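GTP-binding protein REM 1 (Homo sapiens, PDB 2NZJ) binds guanine nucleotides as a Ras-family small G protein of the Rad and Gem-like group, and probably hydrolyses GTP to GDP in signalling. Local coordinates at residues V129-G134 / F145-A150; I115-K120 / A157-G162. One frame throughout, in Å; residues are numbered along the deposited sequence.

Contact 1: V129-G134 / F145-A150; sequences VSVEEG and FIETSA. With GDP (guanosine-5'-diphosphate), chain G.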
loop_
_atom_site.group_PDB
_atom_site.type_symbol
_atom_site.label_atom_id
_atom_site.label_comp_id
_atom_site.label_asym_id
_atom_site.label_seq_id
_atom_site.Cartn_x
_atom_site.Cartn_y
_atom_site.Cartn_z
ATOM N N VAL A 129 -4.411 -1.629 -17.690
ATOM C CA VAL A 129 -2.995 -1.554 -17.398
ATOM C C VAL A 129 -2.437 -2.952 -17.358
ATOM O O VAL A 129 -2.880 -3.784 -16.563
ATOM C CB VAL A 129 -2.747 -0.885 -16.051
ATOM C CG1 VAL A 129 -1.273 -0.770 -15.815
ATOM C CG2 VAL A 129 -3.412 0.492 -16.015
ATOM N N SER A 130 -1.473 -3.226 -18.224
ATOM C CA SER A 130 -0.923 -4.563 -18.322
ATOM C C SER A 130 -0.069 -4.900 -17.115
ATOM O O SER A 130 0.386 -4.006 -16.400
ATOM C CB SER A 130 -0.068 -4.685 -19.575
ATOM O OG SER A 130 1.173 -4.057 -19.365
ATOM N N VAL A 131 0.167 -6.195 -16.909
ATOM C CA VAL A 131 1.103 -6.642 -15.880
ATOM C C VAL A 131 2.479 -6.065 -16.156
ATOM O O VAL A 131 3.169 -5.658 -15.251
ATOM C CB VAL A 131 1.315 -8.175 -15.854
ATOM C CG1 VAL A 131 1.494 -8.613 -14.428
ATOM C CG2 VAL A 131 0.193 -8.938 -16.545
ATOM N N GLU A 132 2.873 -6.073 -17.426
ATOM C CA GLU A 132 4.183 -5.603 -17.853
ATOM C C GLU A 132 4.343 -4.121 -17.546
ATOM O O GLU A 132 5.423 -3.669 -17.201
ATOM C CB GLU A 132 4.378 -5.862 -19.348
ATOM C CG GLU A 132 4.506 -7.361 -19.756
ATOM C CD GLU A 132 3.153 -8.121 -19.916
ATOM O OE1 GLU A 132 2.059 -7.504 -19.825
ATOM O OE2 GLU A 132 3.199 -9.364 -20.130
ATOM N N GLU A 133 3.256 -3.371 -17.653
ATOM C CA GLU A 133 3.284 -1.940 -17.358
ATOM C C GLU A 133 3.457 -1.687 -15.870
ATOM O O GLU A 133 4.226 -0.817 -15.478
ATOM C CB GLU A 133 2.039 -1.262 -17.924
ATOM C CG GLU A 133 2.091 -1.216 -19.475
ATOM C CD GLU A 133 0.804 -0.729 -20.145
ATOM O OE1 GLU A 133 -0.305 -1.070 -19.658
ATOM O OE2 GLU A 133 0.916 -0.014 -21.178
ATOM N N GLY A 134 2.777 -2.467 -15.044
ATOM C CA GLY A 134 2.975 -2.416 -13.608
ATOM C C GLY A 134 4.397 -2.766 -13.218
ATOM O O GLY A 134 5.004 -2.113 -12.388
ATOM N N PHE A 145 6.469 -4.726 -6.278
ATOM C CA PHE A 145 5.218 -4.757 -7.060
ATOM C C PHE A 145 4.372 -6.003 -6.809
ATOM O O PHE A 145 4.873 -7.112 -6.813
ATOM C CB PHE A 145 5.532 -4.684 -8.556
ATOM C CG PHE A 145 4.319 -4.837 -9.452
ATOM C CD1 PHE A 145 3.402 -3.802 -9.582
ATOM C CD2 PHE A 145 4.096 -6.010 -10.153
ATOM C CE1 PHE A 145 2.301 -3.923 -10.394
ATOM C CE2 PHE A 145 2.996 -6.148 -10.965
ATOM C CZ PHE A 145 2.096 -5.097 -11.098
ATOM N N ILE A 146 3.076 -5.814 -6.642
ATOM C CA ILE A 146 2.173 -6.930 -6.529
ATOM C C ILE A 146 0.804 -6.509 -7.052
ATOM O O ILE A 146 0.466 -5.334 -7.043
ATOM C CB ILE A 146 2.083 -7.373 -5.075
ATOM C CG1 ILE A 146 1.410 -8.741 -4.965
ATOM C CG2 ILE A 146 1.385 -6.281 -4.219
ATOM C CD1 ILE A 146 1.676 -9.444 -3.657
ATOM N N GLU A 147 0.043 -7.472 -7.543
ATOM C CA GLU A 147 -1.358 -7.276 -7.911
ATOM C C GLU A 147 -2.253 -8.006 -6.914
ATOM O O GLU A 147 -1.991 -9.171 -6.537
ATOM C CB GLU A 147 -1.619 -7.802 -9.310
ATOM C CG GLU A 147 -0.867 -6.991 -10.331
ATOM C CD GLU A 147 -1.250 -7.296 -11.757
ATOM O OE1 GLU A 147 -1.509 -8.470 -12.097
ATOM O OE2 GLU A 147 -1.266 -6.342 -12.537
ATOM N N THR A 148 -3.303 -7.309 -6.485
ATOM C CA THR A 148 -4.216 -7.841 -5.506
ATOM C C THR A 148 -5.648 -7.730 -6.000
ATOM O O THR A 148 -5.922 -7.078 -7.025
ATOM C CB THR A 148 -4.086 -7.084 -4.190
ATOM O OG1 THR A 148 -4.542 -5.730 -4.349
ATOM C CG2 THR A 148 -2.638 -7.091 -3.717
ATOM N N SER A 149 -6.544 -8.389 -5.267
ATOM C CA SER A 149 -7.976 -8.142 -5.356
ATOM C C SER A 149 -8.556 -8.206 -3.944
ATOM O O SER A 149 -8.449 -9.227 -3.274
ATOM C CB SER A 149 -8.674 -9.149 -6.275
ATOM O OG SER A 149 -10.088 -9.063 -6.166
ATOM N N ALA A 150 -9.180 -7.120 -3.503
ATOM C CA ALA A 150 -9.837 -7.097 -2.210
ATOM C C ALA A 150 -11.141 -7.902 -2.216
ATOM O O ALA A 150 -11.546 -8.442 -1.183
ATOM C CB ALA A 150 -10.103 -5.667 -1.776
HETATM P PB GDP G . -10.751 3.889 -1.954
HETATM O O1B GDP G . -9.416 3.812 -2.648
HETATM O O2B GDP G . -10.667 3.734 -0.474
HETATM O O3B GDP G . -11.323 5.252 -2.310
HETATM O O3A GDP G . -11.586 2.723 -2.628
HETATM P PA GDP G . -12.645 1.880 -1.790
HETATM O O1A GDP G . -13.560 2.824 -1.064
HETATM O O2A GDP G . -11.994 0.901 -0.864
HETATM O "O5'" GDP G . -13.352 1.043 -2.958
HETATM C "C5'" GDP G . -13.923 1.682 -4.101
HETATM C "C4'" GDP G . -14.879 0.697 -4.778
HETATM O "O4'" GDP G . -14.132 -0.317 -5.509
HETATM C "C3'" GDP G . -15.766 -0.051 -3.762
HETATM O "O3'" GDP G . -17.132 -0.157 -4.204
HETATM C "C2'" GDP G . -15.148 -1.439 -3.691
HETATM O "O2'" GDP G . -16.102 -2.466 -3.442
HETATM C "C1'" GDP G . -14.470 -1.621 -5.040
HETATM N N9 GDP G . -13.236 -2.421 -4.928
HETATM C C8 GDP G . -12.195 -2.253 -4.074
HETATM N N7 GDP G . -11.218 -3.174 -4.292
HETATM C C5 GDP G . -11.641 -3.928 -5.299
HETATM C C6 GDP G . -11.125 -5.091 -6.019
HETATM O O6 GDP G . -10.014 -5.555 -5.682
HETATM N N1 GDP G . -11.876 -5.595 -7.017
HETATM C C2 GDP G . -13.082 -5.089 -7.354
HETATM N N2 GDP G . -13.824 -5.614 -8.364
HETATM N N3 GDP G . -13.617 -4.032 -6.712
HETATM C C4 GDP G . -12.953 -3.436 -5.709
#

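Contact 2: I115-K120 / A157-G162; sequences ILVGNK and AELFEG. With GDP (guanosine-5'-diphosphate), chain G.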
loop_
_atom_site.group_PDB
_atom_site.type_symbol
_atom_site.label_atom_id
_atom_site.label_comp_id
_atom_site.label_asym_id
_atom_site.label_seq_id
_atom_site.Cartn_x
_atom_site.Cartn_y
_atom_site.Cartn_z
ATOM N N ILE A 115 5.714 0.031 -1.976
ATOM C CA ILE A 115 5.066 -1.047 -2.720
ATOM C C ILE A 115 4.085 -0.422 -3.692
ATOM O O ILE A 115 3.219 0.337 -3.285
ATOM C CB ILE A 115 4.271 -2.034 -1.794
ATOM C CG1 ILE A 115 5.030 -2.332 -0.487
ATOM C CG2 ILE A 115 3.947 -3.328 -2.552
ATOM C CD1 ILE A 115 6.208 -3.222 -0.670
ATOM N N LEU A 116 4.234 -0.740 -4.969
ATOM C CA LEU A 116 3.256 -0.360 -5.998
ATOM C C LEU A 116 2.230 -1.513 -6.093
ATOM O O LEU A 116 2.598 -2.670 -6.306
ATOM C CB LEU A 116 3.960 -0.098 -7.344
ATOM C CG LEU A 116 3.110 0.492 -8.474
ATOM C CD1 LEU A 116 2.572 1.849 -8.038
ATOM C CD2 LEU A 116 3.858 0.602 -9.846
ATOM N N VAL A 117 0.955 -1.204 -5.876
ATOM C CA VAL A 117 -0.071 -2.230 -5.861
ATOM C C VAL A 117 -1.068 -2.017 -6.970
ATOM O O VAL A 117 -1.697 -0.947 -7.058
ATOM C CB VAL A 117 -0.863 -2.257 -4.524
ATOM C CG1 VAL A 117 -2.030 -3.221 -4.611
ATOM C CG2 VAL A 117 0.020 -2.640 -3.393
ATOM N N GLY A 118 -1.225 -3.044 -7.800
ATOM C CA GLY A 118 -2.274 -3.067 -8.815
ATOM C C GLY A 118 -3.489 -3.806 -8.297
ATOM O O GLY A 118 -3.518 -5.032 -8.336
ATOM N N ASN A 119 -4.485 -3.074 -7.816
ATOM C CA ASN A 119 -5.682 -3.678 -7.226
ATOM C C ASN A 119 -6.766 -3.904 -8.291
ATOM O O ASN A 119 -6.657 -3.438 -9.425
ATOM C CB ASN A 119 -6.221 -2.795 -6.091
ATOM C CG ASN A 119 -7.284 -3.483 -5.254
ATOM O OD1 ASN A 119 -7.199 -4.702 -4.980
ATOM N ND2 ASN A 119 -8.296 -2.715 -4.840
ATOM N N LYS A 120 -7.795 -4.651 -7.926
ATOM C CA LYS A 120 -8.879 -5.042 -8.838
ATOM C C LYS A 120 -8.421 -6.008 -9.951
ATOM O O LYS A 120 -8.953 -5.978 -11.055
ATOM C CB LYS A 120 -9.579 -3.822 -9.430
ATOM C CG LYS A 120 -9.931 -2.746 -8.400
ATOM C CD LYS A 120 -11.185 -1.967 -8.785
ATOM C CE LYS A 120 -11.510 -0.842 -7.794
ATOM N NZ LYS A 120 -12.680 -0.010 -8.261
ATOM N N ALA A 157 -3.191 -10.533 2.158
ATOM C CA ALA A 157 -2.296 -10.973 3.217
ATOM C C ALA A 157 -0.838 -10.896 2.720
ATOM O O ALA A 157 0.039 -10.385 3.412
ATOM C CB ALA A 157 -2.635 -12.365 3.680
ATOM N N GLU A 158 -0.598 -11.349 1.506
ATOM C CA GLU A 158 0.743 -11.347 0.953
ATOM C C GLU A 158 1.309 -9.903 0.787
ATOM O O GLU A 158 2.512 -9.676 0.949
ATOM C CB GLU A 158 0.770 -12.153 -0.357
ATOM C CG GLU A 158 0.421 -13.684 -0.205
ATOM C CD GLU A 158 -1.111 -14.046 0.046
ATOM O OE1 GLU A 158 -1.994 -13.159 0.178
ATOM O OE2 GLU A 158 -1.423 -15.259 0.142
ATOM N N LEU A 159 0.441 -8.929 0.507
ATOM C CA LEU A 159 0.880 -7.525 0.438
ATOM C C LEU A 159 1.426 -7.068 1.783
ATOM O O LEU A 159 2.579 -6.589 1.868
ATOM C CB LEU A 159 -0.243 -6.587 -0.001
ATOM C CG LEU A 159 -0.059 -5.095 0.271
ATOM C CD1 LEU A 159 1.066 -4.564 -0.577
ATOM C CD2 LEU A 159 -1.341 -4.305 0.053
ATOM N N PHE A 160 0.625 -7.222 2.833
ATOM C CA PHE A 160 1.042 -6.723 4.141
ATOM C C PHE A 160 2.177 -7.533 4.756
ATOM O O PHE A 160 3.052 -6.964 5.365
ATOM C CB PHE A 160 -0.154 -6.576 5.065
ATOM C CG PHE A 160 -1.121 -5.546 4.584
ATOM C CD1 PHE A 160 -0.880 -4.194 4.823
ATOM C CD2 PHE A 160 -2.224 -5.909 3.820
ATOM C CE1 PHE A 160 -1.770 -3.219 4.357
ATOM C CE2 PHE A 160 -3.107 -4.962 3.350
ATOM C CZ PHE A 160 -2.888 -3.605 3.618
ATOM N N GLU A 161 2.192 -8.843 4.559
ATOM C CA GLU A 161 3.325 -9.686 5.000
ATOM C C GLU A 161 4.621 -9.307 4.282
ATOM O O GLU A 161 5.688 -9.307 4.861
ATOM C CB GLU A 161 3.007 -11.169 4.788
ATOM C CG GLU A 161 1.866 -11.602 5.698
ATOM C CD GLU A 161 1.557 -13.084 5.720
ATOM O OE1 GLU A 161 1.968 -13.856 4.814
ATOM O OE2 GLU A 161 0.860 -13.463 6.682
ATOM N N GLY A 162 4.497 -8.927 3.022
ATOM C CA GLY A 162 5.619 -8.437 2.230
ATOM C C GLY A 162 6.149 -7.110 2.740
ATOM O O GLY A 162 7.362 -6.916 2.828
HETATM P PB GDP G . -10.751 3.889 -1.954
HETATM O O1B GDP G . -9.416 3.812 -2.648
HETATM O O2B GDP G . -10.667 3.734 -0.474
HETATM O O3B GDP G . -11.323 5.252 -2.310
HETATM O O3A GDP G . -11.586 2.723 -2.628
HETATM P PA GDP G . -12.645 1.880 -1.790
HETATM O O1A GDP G . -13.560 2.824 -1.064
HETATM O O2A GDP G . -11.994 0.901 -0.864
HETATM O "O5'" GDP G . -13.352 1.043 -2.958
HETATM C "C5'" GDP G . -13.923 1.682 -4.101
HETATM C "C4'" GDP G . -14.879 0.697 -4.778
HETATM O "O4'" GDP G . -14.132 -0.317 -5.509
HETATM C "C3'" GDP G . -15.766 -0.051 -3.762
HETATM O "O3'" GDP G . -17.132 -0.157 -4.204
HETATM C "C2'" GDP G . -15.148 -1.439 -3.691
HETATM O "O2'" GDP G . -16.102 -2.466 -3.442
HETATM C "C1'" GDP G . -14.470 -1.621 -5.040
HETATM N N9 GDP G . -13.236 -2.421 -4.928
HETATM C C8 GDP G . -12.195 -2.253 -4.074
HETATM N N7 GDP G . -11.218 -3.174 -4.292
HETATM C C5 GDP G . -11.641 -3.928 -5.299
HETATM C C6 GDP G . -11.125 -5.091 -6.019
HETATM O O6 GDP G . -10.014 -5.555 -5.682
HETATM N N1 GDP G . -11.876 -5.595 -7.017
HETATM C C2 GDP G . -13.082 -5.089 -7.354
HETATM N N2 GDP G . -13.824 -5.614 -8.364
HETATM N N3 GDP G . -13.617 -4.032 -6.712
HETATM C C4 GDP G . -12.953 -3.436 -5.709
#

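Contact 1: V129-G134 / F145-A150
The first turn of helix 131-141 faces strand 144-147 at Gly134 and Phe145, whose CA atoms lie 7.3 Å apart, and at Val131 and Glu147, where the CA separation is 8.4 Å; no hydrogen bond joins the two segments. Phe145 CG stands anti to the backbone N (chi1 175°), which carries the ring across to the helix. There one ring face lies against the backbone of Gly134, with Gly134 CA 3.6 Å from Phe145 CE1 and Gly134 O 3.6 Å from Phe145 CD1. Because glycine has no side chain, the ring can come this close to the helix. Val131 meets Glu147 nearly at a right angle: its CG1 branch touches the carboxylate, 3.8 Å from Glu147 OE1. That carboxylate's polar partner is Arg127, which forms a salt bridge with OE2. The helix start is fixed by a capping box, in which Glu133 N donates to Ser130 OG (2.8 Å) and Ser130 N returns a nearly straight bond to Glu133 OE1 (2.8 Å, 170°). Beyond the strand, Ala150 N donates to O6 of GDP at 2.8 Å, while Ser149 OG is hydrogen-bonded to Asp122. The pairing is that of the last beta-alpha-beta unit of a Ras-like G domain, whose final strand runs into the SAK-type guanine-binding loop, here Ser149 and Ala150 of the sequence TSA.

Contact 2: I115-K120 / A157-G162
Strand 114-119 of the Ras-like G domain leads into the NKxD guanine-recognition motif, here Asn119, Lys120 and Asp122, and helix 156-171 packs on the strand just ahead of it. Leu159 carries the helix side of this buried, wholly apolar contact. With CG anti to the backbone N (chi1 163°), it brings CD1 to the strand, where that one methyl touches Val117 CG2 at 3.6 Å and Ile115 CG2 at 3.7 Å. The two strand side chains are approached differently: Val117 crosses Leu159 at about a right angle, whereas Ile115 and Leu159 slide past each other in opposite directions. Leu159 CD2 lies over one face of the Phe160 ring, and Ile146 of the neighbouring strand also touches Leu159.

At the end of the strand the chemistry turns polar. Asn119 ND2 lies 3.0 Å from N7 of GDP and is hydrogen-bonded to Val15 O, while Asn119 OD1 accepts a hydrogen bond from Thr148 OG1. The extended Lys120 chain lies flat over one face of the guanine, its CG 3.5 Å from GDP C6, and continues past the base so that NZ donates to the ribose O4' at 3.1 Å; NZ also bonds Gly14 O. The Lys120 N bond to O6 is weak. No polar bond ties helix to strand, so close methyl packing alone joins these two segments, while partners on the phosphate-binding loop and the neighbouring strand's loop position the amide and ammonium groups that meet the nucleotide.

Overall arrangement
Contacts 1 and 2 have centres 9 Å apart and share the central mixed sheet, in which strands 114-119 and 144-147 are parallel neighbours and 144-147 lies at one edge. Along the chain, strand 114-119 comes first, then helix 131-141, strand 144-147 and helix 156-171, so both segments of contact 1 fall between those of contact 2. The contacts meet directly where Thr148 N probably bonds Gly118 O, at 2.9 Å. The two helices pack on opposite faces of the sheet, and the strands deliver two separate loops to GDP. Guanine recognition thus draws together residues that follow adjacent strands of one Ras-like domain.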